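Local coordinates for protein synaptotagmin-1 (Arabidopsis thaliana, PDB 7AS6) that helps maintain plasma membrane integrity during freezing and osmotic stress, this chain being its first C2 domain, a lipid-binding and metal-binding module, at residues 29-35 with 46-52; 72-78 with 91-97; 106-112 with 130-136. All coordinates share one frame; numbering follows the deposited sequence.

The three contacts sample both sheets of a C2 beta-sandwich. Contacts 1 and 2 belong to the same sheet, where strands 31-37 and 73-80 are neighbours and Lys-34 N probably bonds to Ser-77 O; contact 3 lies in the opposing sheet. Contact 2 is mostly buried although strand 88-96 is outermost in its sheet; contacts 1 and 3 are only partly buried. Leu-95 of contact 2 meets Phe-108 and Leu-136 of contact 3, and Phe-76 meets Leu-110, so these two share the apolar interior. Contacts 2 and 3 rest on regular antiparallel backbone bonding. Contact 1 is irregular, uses side chains in place of some backbone bonds, and alone supplies a ligand, Asp-30, to a cadmium site.

Contact 1: residues 29-35 with 46-52; sequences ADPFVKI and KTTVKHK. With CD (cadmium ion), chain B; EDO (1,2-ethanediol), chain G.
Phe-32 and Lys-46 bury the most surface in this contact, with Asp-30 close behind, and they lie at one margin of a C2 beta-sandwich, where strand 31-37 is flanked by the chain that leaves the short strand 45-46. The segments run antiparallel, but regular pairing is limited to Lys-34 opposite Lys-46. Phe-32 CB faces the loop, and a chi1 of 64° places CG between the backbone N and the carbonyl carbon. The ring reaches away from the loop, yet its near side still touches it: Phe-32 CD1 lies 3.8 Å from Val-49 CG2. On the same ring, Phe-32 CD2 is 4.2 Å from Lys-46 CD. Extended beyond CG, the lysine carries its NZ to 5.2 Å from the centroid of the Phe-32 ring, a long cation-pi approach that is weak at best. A lysine suits this exposed place because its methylenes can run alongside an aromatic ring while the ammonium stays near water.

Thr-47 repairs the pairing where the loop departs from strand geometry. Its OG1 accepts the N-H of Val-33 at 3.0 Å and donates to Thr-48 O, standing in for a backbone carbonyl, while its own N-H bonds to Val-33 O. Farther along, Lys-50 N gives an almost straight bond to Pro-31 O.

Asp-30 links this edge to the metal site. Together with Asp-24, Asp-80, Glu-82 and the carbonyl of Trp-81, it binds cadmium, in a place that by similarity is a calcium site. The two oxygens divide the work: OD2 reaches cadmium at 2.4 Å, and OD1 is gripped by the loop, which helps fix the carboxylate's rotation. That grip is the bond from Lys-52 N to Asp-30 OD1, 2.7 Å long, arriving on the anti side and 26° out of the carboxylate plane.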
# COMPACT_ATOMS: atom_id res chain seq x y z
N ALA A 29 -2.06 -2.30 17.77
CA ALA A 29 -1.01 -2.52 16.78
C ALA A 29 -0.30 -1.20 16.52
O ALA A 29 -0.76 -0.13 16.93
CB ALA A 29 -1.57 -3.09 15.48
N ASP A 30 0.84 -1.29 15.86
CA ASP A 30 1.62 -0.13 15.47
C ASP A 30 1.86 -0.26 13.98
O ASP A 30 2.93 -0.71 13.55
CB ASP A 30 2.93 -0.05 16.26
CG ASP A 30 2.71 -0.15 17.76
OD1 ASP A 30 2.17 0.78 18.38
OD2 ASP A 30 3.08 -1.16 18.36
N PRO A 31 0.88 0.11 13.15
CA PRO A 31 0.96 -0.23 11.73
C PRO A 31 1.78 0.73 10.90
O PRO A 31 1.79 1.95 11.12
CB PRO A 31 -0.51 -0.22 11.28
CG PRO A 31 -1.20 0.68 12.25
CD PRO A 31 -0.51 0.44 13.55
N PHE A 32 2.47 0.14 9.93
CA PHE A 32 3.01 0.83 8.77
C PHE A 32 2.72 -0.01 7.53
O PHE A 32 2.38 -1.19 7.62
CB PHE A 32 4.50 1.10 8.96
CG PHE A 32 5.35 -0.14 9.03
CD1 PHE A 32 5.49 -0.84 10.23
CD2 PHE A 32 6.04 -0.59 7.91
CE1 PHE A 32 6.29 -1.97 10.30
CE2 PHE A 32 6.83 -1.71 7.97
CZ PHE A 32 6.98 -2.39 9.17
N VAL A 33 2.84 0.60 6.34
CA VAL A 33 2.55 -0.09 5.08
C VAL A 33 3.81 -0.15 4.22
O VAL A 33 4.51 0.86 4.07
CB VAL A 33 1.41 0.61 4.31
CG1 VAL A 33 1.01 -0.18 3.07
CG2 VAL A 33 0.20 0.80 5.23
N LYS A 34 4.10 -1.32 3.65
CA LYS A 34 5.10 -1.44 2.59
C LYS A 34 4.40 -1.49 1.23
O LYS A 34 3.37 -2.15 1.07
CB LYS A 34 6.00 -2.68 2.77
CG LYS A 34 6.94 -2.60 3.98
CD LYS A 34 7.94 -3.77 4.02
CE LYS A 34 8.80 -3.75 5.30
NZ LYS A 34 9.68 -4.96 5.46
N ILE A 35 4.95 -0.77 0.26
CA ILE A 35 4.36 -0.72 -1.09
C ILE A 35 5.45 -1.12 -2.07
O ILE A 35 6.55 -0.56 -2.05
CB ILE A 35 3.80 0.66 -1.46
CG1 ILE A 35 2.74 1.13 -0.47
CG2 ILE A 35 3.22 0.63 -2.88
CD1 ILE A 35 3.29 2.01 0.64
N LYS A 46 7.89 2.62 2.23
CA LYS A 46 7.01 2.40 3.36
C LYS A 46 6.51 3.71 3.93
O LYS A 46 7.15 4.76 3.82
CB LYS A 46 7.69 1.53 4.45
CG LYS A 46 8.92 2.12 5.11
CD LYS A 46 9.45 1.11 6.18
CE LYS A 46 10.47 1.74 7.14
NZ LYS A 46 10.82 0.83 8.31
N THR A 47 5.32 3.63 4.54
CA THR A 47 4.79 4.73 5.31
C THR A 47 5.44 4.80 6.69
O THR A 47 6.18 3.90 7.11
CB THR A 47 3.28 4.60 5.52
OG1 THR A 47 3.05 3.59 6.51
CG2 THR A 47 2.55 4.25 4.19
N THR A 48 5.09 5.85 7.42
CA THR A 48 5.50 5.95 8.80
C THR A 48 4.75 4.93 9.65
O THR A 48 3.73 4.37 9.23
CB THR A 48 5.25 7.36 9.34
OG1 THR A 48 3.86 7.68 9.19
CG2 THR A 48 6.09 8.36 8.59
N VAL A 49 5.31 4.67 10.83
CA VAL A 49 4.67 3.83 11.84
C VAL A 49 3.67 4.68 12.59
O VAL A 49 4.01 5.76 13.08
CB VAL A 49 5.73 3.28 12.82
CG1 VAL A 49 5.04 2.61 14.02
CG2 VAL A 49 6.68 2.29 12.12
N LYS A 50 2.43 4.20 12.72
CA LYS A 50 1.45 4.85 13.59
C LYS A 50 1.30 4.03 14.87
O LYS A 50 0.83 2.89 14.83
CB LYS A 50 0.09 4.98 12.91
CG LYS A 50 0.08 5.79 11.63
CD LYS A 50 0.36 7.26 11.88
CE LYS A 50 0.29 7.98 10.52
NZ LYS A 50 0.48 9.43 10.72
N HIS A 51 1.63 4.63 16.01
CA HIS A 51 1.69 3.91 17.27
C HIS A 51 0.30 3.71 17.84
O HIS A 51 -0.51 4.66 17.89
CB HIS A 51 2.53 4.69 18.27
CG HIS A 51 3.94 4.87 17.83
ND1 HIS A 51 4.89 3.89 17.97
CD2 HIS A 51 4.55 5.89 17.19
CE1 HIS A 51 6.04 4.31 17.48
NE2 HIS A 51 5.85 5.52 16.99
N LYS A 52 0.04 2.48 18.27
CA LYS A 52 -1.14 2.13 19.04
C LYS A 52 -2.42 2.64 18.37
O LYS A 52 -3.17 3.44 18.91
CB LYS A 52 -0.98 2.64 20.47
CG LYS A 52 0.16 1.88 21.22
CD LYS A 52 0.50 2.57 22.52
CE LYS A 52 1.62 1.85 23.24
NZ LYS A 52 1.41 0.38 23.22
CD CD B . 3.53 -3.47 17.72
C1 EDO G . -1.89 9.62 13.59
O1 EDO G . -1.69 10.28 12.31
C2 EDO G . -3.36 9.27 13.80
O2 EDO G . -3.79 8.36 12.77
O HOH W 1 0.89 -1.15 20.32

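Contact 2: residues 72-78 with 91-97; sequences QVLEFSV and GMNVLAL
Leu-74 with Leu-95, Phe-76 with Asn-93 and Val-78 with Gly-91 form three hydrogen-bonded pairs, each joined by two backbone bonds; the longest, from Gly-91 N to Val-78 O, spans 3.3 Å. A seventh bond, from Leu-97 N to Gln-72 O, extends the pairing past the end of strand 88-96.

Side-chain contacts occupy both faces of this beta hairpin, which forms the 88-96 side of one sheet of the C2 sandwich. On the face of Val-73, Glu-75 and Ser-77, Val-73 CG2 presses on Val-94 CG2 at 3.5 Å, tighter than usual for methyls. Here too the bent chain of Met-92 brings its methyl CE to 3.7 Å from the carboxylate oxygen Glu-75 OE2. The other face, with Leu-74 and Phe-76, turns to the interior, which suits large hydrophobic groups. Leu-74 CD1 meets Leu-97 CD2 at 3.7 Å, their side chains at about a right angle. The Phe-76 ring receives Leu-95 CB at its edge, in plane, 4.0 Å from CE2, and reaches on to Leu-132 and Val-134 of the opposing sheet.

Asn-93 OD1 accepts the N-H of Val-94 at an N-to-O distance of 2.8 Å, and its ND2 probably bonds to Glu-111 O, though the modelled separation is doubtfully short.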
# COMPACT_ATOMS: atom_id res chain seq x y z
N GLN A 72 1.71 -4.45 -14.76
CA GLN A 72 2.29 -4.20 -13.44
C GLN A 72 1.22 -4.04 -12.38
O GLN A 72 0.17 -3.45 -12.61
CB GLN A 72 3.17 -2.96 -13.48
CG GLN A 72 4.56 -3.23 -14.00
CD GLN A 72 5.39 -1.98 -14.04
OE1 GLN A 72 4.99 -0.98 -14.63
NE2 GLN A 72 6.56 -2.02 -13.42
N VAL A 73 1.50 -4.59 -11.19
CA VAL A 73 0.58 -4.51 -10.06
C VAL A 73 1.34 -4.01 -8.85
O VAL A 73 2.54 -4.27 -8.68
CB VAL A 73 -0.09 -5.88 -9.77
CG1 VAL A 73 -0.57 -6.53 -11.06
CG2 VAL A 73 0.84 -6.79 -9.07
N LEU A 74 0.64 -3.25 -8.01
CA LEU A 74 1.18 -2.82 -6.73
C LEU A 74 0.83 -3.86 -5.68
O LEU A 74 -0.24 -4.46 -5.72
CB LEU A 74 0.60 -1.47 -6.32
CG LEU A 74 1.08 -0.29 -7.16
CD1 LEU A 74 0.10 0.85 -7.03
CD2 LEU A 74 2.47 0.14 -6.70
N GLU A 75 1.73 -4.07 -4.73
CA GLU A 75 1.46 -4.91 -3.58
C GLU A 75 1.58 -4.05 -2.33
O GLU A 75 2.62 -3.43 -2.11
CB GLU A 75 2.42 -6.08 -3.53
CG GLU A 75 2.00 -7.17 -2.59
CD GLU A 75 3.14 -8.12 -2.29
OE1 GLU A 75 4.12 -7.67 -1.65
OE2 GLU A 75 3.07 -9.31 -2.70
N PHE A 76 0.51 -3.99 -1.54
CA PHE A 76 0.52 -3.31 -0.26
C PHE A 76 0.55 -4.34 0.86
O PHE A 76 -0.20 -5.32 0.84
CB PHE A 76 -0.71 -2.43 -0.09
CG PHE A 76 -0.89 -1.42 -1.19
CD1 PHE A 76 -0.43 -0.12 -1.03
CD2 PHE A 76 -1.49 -1.78 -2.38
CE1 PHE A 76 -0.58 0.83 -2.06
CE2 PHE A 76 -1.65 -0.84 -3.42
CZ PHE A 76 -1.19 0.47 -3.25
N SER A 77 1.41 -4.12 1.84
CA SER A 77 1.51 -5.04 2.97
C SER A 77 1.51 -4.23 4.25
O SER A 77 2.32 -3.32 4.42
CB SER A 77 2.76 -5.89 2.86
OG SER A 77 2.71 -6.64 1.67
N VAL A 78 0.58 -4.54 5.13
CA VAL A 78 0.50 -3.87 6.41
C VAL A 78 1.26 -4.70 7.43
O VAL A 78 1.01 -5.90 7.58
CB VAL A 78 -0.96 -3.65 6.83
CG1 VAL A 78 -1.00 -2.87 8.13
CG2 VAL A 78 -1.72 -2.89 5.71
N GLY A 91 -1.33 -8.17 7.09
CA GLY A 91 -2.21 -8.41 5.96
C GLY A 91 -1.67 -7.72 4.73
O GLY A 91 -0.75 -6.90 4.78
N MET A 92 -2.28 -8.05 3.60
CA MET A 92 -1.77 -7.53 2.34
C MET A 92 -2.84 -7.67 1.27
O MET A 92 -3.84 -8.38 1.44
CB MET A 92 -0.51 -8.28 1.94
CG MET A 92 -0.77 -9.75 1.85
SD MET A 92 -0.22 -10.28 0.25
CE MET A 92 1.54 -10.28 0.57
N ASN A 93 -2.62 -6.96 0.16
CA ASN A 93 -3.41 -7.15 -1.05
C ASN A 93 -2.68 -6.52 -2.22
O ASN A 93 -1.63 -5.89 -2.09
CB ASN A 93 -4.82 -6.57 -0.92
CG ASN A 93 -5.84 -7.42 -1.63
OD1 ASN A 93 -5.51 -8.12 -2.59
ND2 ASN A 93 -7.07 -7.41 -1.14
N VAL A 94 -3.28 -6.68 -3.39
CA VAL A 94 -2.64 -6.31 -4.63
C VAL A 94 -3.57 -5.36 -5.38
O VAL A 94 -4.77 -5.28 -5.09
CB VAL A 94 -2.30 -7.57 -5.45
CG1 VAL A 94 -3.42 -7.93 -6.38
CG2 VAL A 94 -0.99 -7.41 -6.18
N LEU A 95 -3.01 -4.60 -6.32
CA LEU A 95 -3.81 -3.63 -7.07
C LEU A 95 -3.14 -3.40 -8.42
O LEU A 95 -2.07 -2.79 -8.48
CB LEU A 95 -3.97 -2.32 -6.31
CG LEU A 95 -4.68 -1.21 -7.10
CD1 LEU A 95 -6.03 -1.69 -7.59
CD2 LEU A 95 -4.84 0.06 -6.27
N ALA A 96 -3.78 -3.87 -9.48
CA ALA A 96 -3.20 -3.78 -10.81
C ALA A 96 -3.25 -2.35 -11.30
O ALA A 96 -4.21 -1.63 -11.05
CB ALA A 96 -3.94 -4.69 -11.79
N LEU A 97 -2.20 -1.94 -12.00
CA LEU A 97 -2.20 -0.60 -12.57
C LEU A 97 -3.18 -0.47 -13.74
O LEU A 97 -3.55 0.66 -14.08
CB LEU A 97 -0.79 -0.21 -13.00
CG LEU A 97 0.26 -0.12 -11.89
CD1 LEU A 97 1.51 0.60 -12.39
CD2 LEU A 97 -0.32 0.57 -10.67

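Contact 3: residues 106-112 with 130-136; sequences KAFTLEL and GKLEVEL
Phe-108 and Leu-136 both set CG beside the backbone N, anti to the carbonyl carbon (chi1 -54° in each); from CB atoms already on the same face, this directs the two side chains to cross at about a right angle. Here edge strand 106-111 pairs antiparallel with the inner strand 131-140 in one sheet of a C2 beta-sandwich, and Phe-108 CE2 lies 3.7 Å from Leu-136 CG. That face, which also bears Leu-110, Leu-132 and Val-134, looks toward the opposing sheet: Phe-108, Val-134 and Leu-136 all touch Leu-95, so bulky hydrophobic residues suit it.

The other face is mostly polar. Lys-131 and Glu-111 lie side by side, pointing the same way, and a bend at the end of the lysine (chi4 55°) turns NZ to 3.3 Å from Glu-111 OE2, a salt bridge whose hydrogen bond is weak. Tyr-128 OH is a second partner of that NZ. The lysine's methylenes are used as well, Lys-131 CD lying 3.7 Å from Thr-109 CG2. Glu-133, beside Thr-109, directs its carboxylate to Arg-16.

Six backbone bonds join Lys-106 to Leu-136, Phe-108 to Val-134 and Leu-110 to Leu-132, two for each pair. Just past strand 106-111, Leu-112 folds over Gly-130, whose positive phi of 99° glycine tolerates readily; Leu-112 N bonds to Gly-130 O at 3.0 Å, and Leu-112 CD2 rests 4.1 Å from Leu-132 CB.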
# COMPACT_ATOMS: atom_id res chain seq x y z
N LYS A 106 -8.24 8.24 -8.36
CA LYS A 106 -9.13 7.10 -8.24
C LYS A 106 -8.83 6.38 -6.93
O LYS A 106 -7.69 5.96 -6.70
CB LYS A 106 -9.00 6.16 -9.43
CG LYS A 106 -10.07 5.06 -9.48
CD LYS A 106 -10.21 4.46 -10.88
CE LYS A 106 -11.06 3.19 -10.86
NZ LYS A 106 -10.93 2.37 -12.11
N ALA A 107 -9.84 6.25 -6.09
CA ALA A 107 -9.71 5.66 -4.77
C ALA A 107 -10.12 4.20 -4.81
O ALA A 107 -11.04 3.83 -5.55
CB ALA A 107 -10.57 6.42 -3.75
N PHE A 108 -9.43 3.37 -4.03
CA PHE A 108 -9.70 1.94 -3.94
C PHE A 108 -9.73 1.54 -2.48
O PHE A 108 -9.00 2.09 -1.65
CB PHE A 108 -8.63 1.10 -4.67
CG PHE A 108 -8.42 1.49 -6.10
CD1 PHE A 108 -9.13 0.87 -7.12
CD2 PHE A 108 -7.50 2.47 -6.44
CE1 PHE A 108 -8.94 1.23 -8.45
CE2 PHE A 108 -7.30 2.84 -7.77
CZ PHE A 108 -8.02 2.22 -8.77
N THR A 109 -10.57 0.56 -2.17
CA THR A 109 -10.57 -0.08 -0.85
C THR A 109 -10.16 -1.54 -1.02
O THR A 109 -10.89 -2.32 -1.64
CB THR A 109 -11.94 0.02 -0.19
OG1 THR A 109 -12.29 1.40 -0.04
CG2 THR A 109 -11.89 -0.65 1.18
N LEU A 110 -9.01 -1.90 -0.47
CA LEU A 110 -8.49 -3.26 -0.56
C LEU A 110 -8.71 -3.96 0.77
O LEU A 110 -8.30 -3.45 1.82
CB LEU A 110 -7.00 -3.26 -0.91
CG LEU A 110 -6.65 -2.34 -2.07
CD1 LEU A 110 -5.14 -2.27 -2.30
CD2 LEU A 110 -7.36 -2.81 -3.32
N GLU A 111 -9.37 -5.10 0.74
CA GLU A 111 -9.49 -5.90 1.95
C GLU A 111 -8.17 -6.60 2.19
O GLU A 111 -7.57 -7.14 1.25
CB GLU A 111 -10.65 -6.89 1.84
CG GLU A 111 -12.01 -6.18 1.80
CD GLU A 111 -13.20 -7.09 2.12
OE1 GLU A 111 -12.97 -8.29 2.40
OE2 GLU A 111 -14.35 -6.60 2.08
N LEU A 112 -7.68 -6.56 3.42
CA LEU A 112 -6.41 -7.19 3.75
C LEU A 112 -6.61 -8.69 3.90
O LEU A 112 -7.55 -9.14 4.56
CB LEU A 112 -5.84 -6.59 5.02
CG LEU A 112 -5.61 -5.10 4.80
CD1 LEU A 112 -5.31 -4.44 6.12
CD2 LEU A 112 -4.48 -4.90 3.81
N GLY A 130 -9.23 -6.23 8.31
CA GLY A 130 -9.30 -4.80 8.09
C GLY A 130 -9.27 -4.45 6.61
O GLY A 130 -9.12 -5.29 5.72
N LYS A 131 -9.41 -3.15 6.36
CA LYS A 131 -9.43 -2.61 5.01
C LYS A 131 -8.32 -1.58 4.90
O LYS A 131 -8.04 -0.86 5.85
CB LYS A 131 -10.78 -1.96 4.68
CG LYS A 131 -11.91 -2.96 4.51
CD LYS A 131 -13.24 -2.27 4.25
CE LYS A 131 -14.27 -3.26 3.70
NZ LYS A 131 -14.44 -4.43 4.59
N LEU A 132 -7.67 -1.53 3.74
CA LEU A 132 -6.74 -0.46 3.42
C LEU A 132 -7.35 0.40 2.33
O LEU A 132 -7.87 -0.13 1.34
CB LEU A 132 -5.40 -1.01 2.95
CG LEU A 132 -4.31 0.03 2.74
CD1 LEU A 132 -3.92 0.67 4.06
CD2 LEU A 132 -3.08 -0.58 2.06
N GLU A 133 -7.31 1.73 2.50
CA GLU A 133 -7.82 2.67 1.51
C GLU A 133 -6.66 3.44 0.89
O GLU A 133 -5.84 4.02 1.61
CB GLU A 133 -8.84 3.63 2.12
CG GLU A 133 -10.00 2.87 2.76
CD GLU A 133 -11.18 3.76 3.14
OE1 GLU A 133 -11.07 4.99 3.00
OE2 GLU A 133 -12.22 3.20 3.56
N VAL A 134 -6.58 3.42 -0.44
CA VAL A 134 -5.49 4.03 -1.18
C VAL A 134 -6.06 4.81 -2.37
O VAL A 134 -7.23 4.67 -2.72
CB VAL A 134 -4.46 2.99 -1.68
CG1 VAL A 134 -4.04 2.04 -0.56
CG2 VAL A 134 -5.04 2.21 -2.83
N GLU A 135 -5.21 5.64 -2.98
CA GLU A 135 -5.56 6.37 -4.20
C GLU A 135 -4.42 6.27 -5.19
O GLU A 135 -3.25 6.20 -4.81
CB GLU A 135 -5.79 7.86 -3.97
CG GLU A 135 -7.03 8.25 -3.21
CD GLU A 135 -7.10 9.75 -3.06
OE1 GLU A 135 -6.45 10.45 -3.89
OE2 GLU A 135 -7.76 10.23 -2.10
N LEU A 136 -4.77 6.29 -6.46
CA LEU A 136 -3.79 6.30 -7.53
C LEU A 136 -4.07 7.48 -8.44
O LEU A 136 -5.22 7.77 -8.75
CB LEU A 136 -3.82 5.01 -8.34
CG LEU A 136 -3.68 3.67 -7.61
CD1 LEU A 136 -3.64 2.56 -8.64
CD2 LEU A 136 -2.46 3.63 -6.72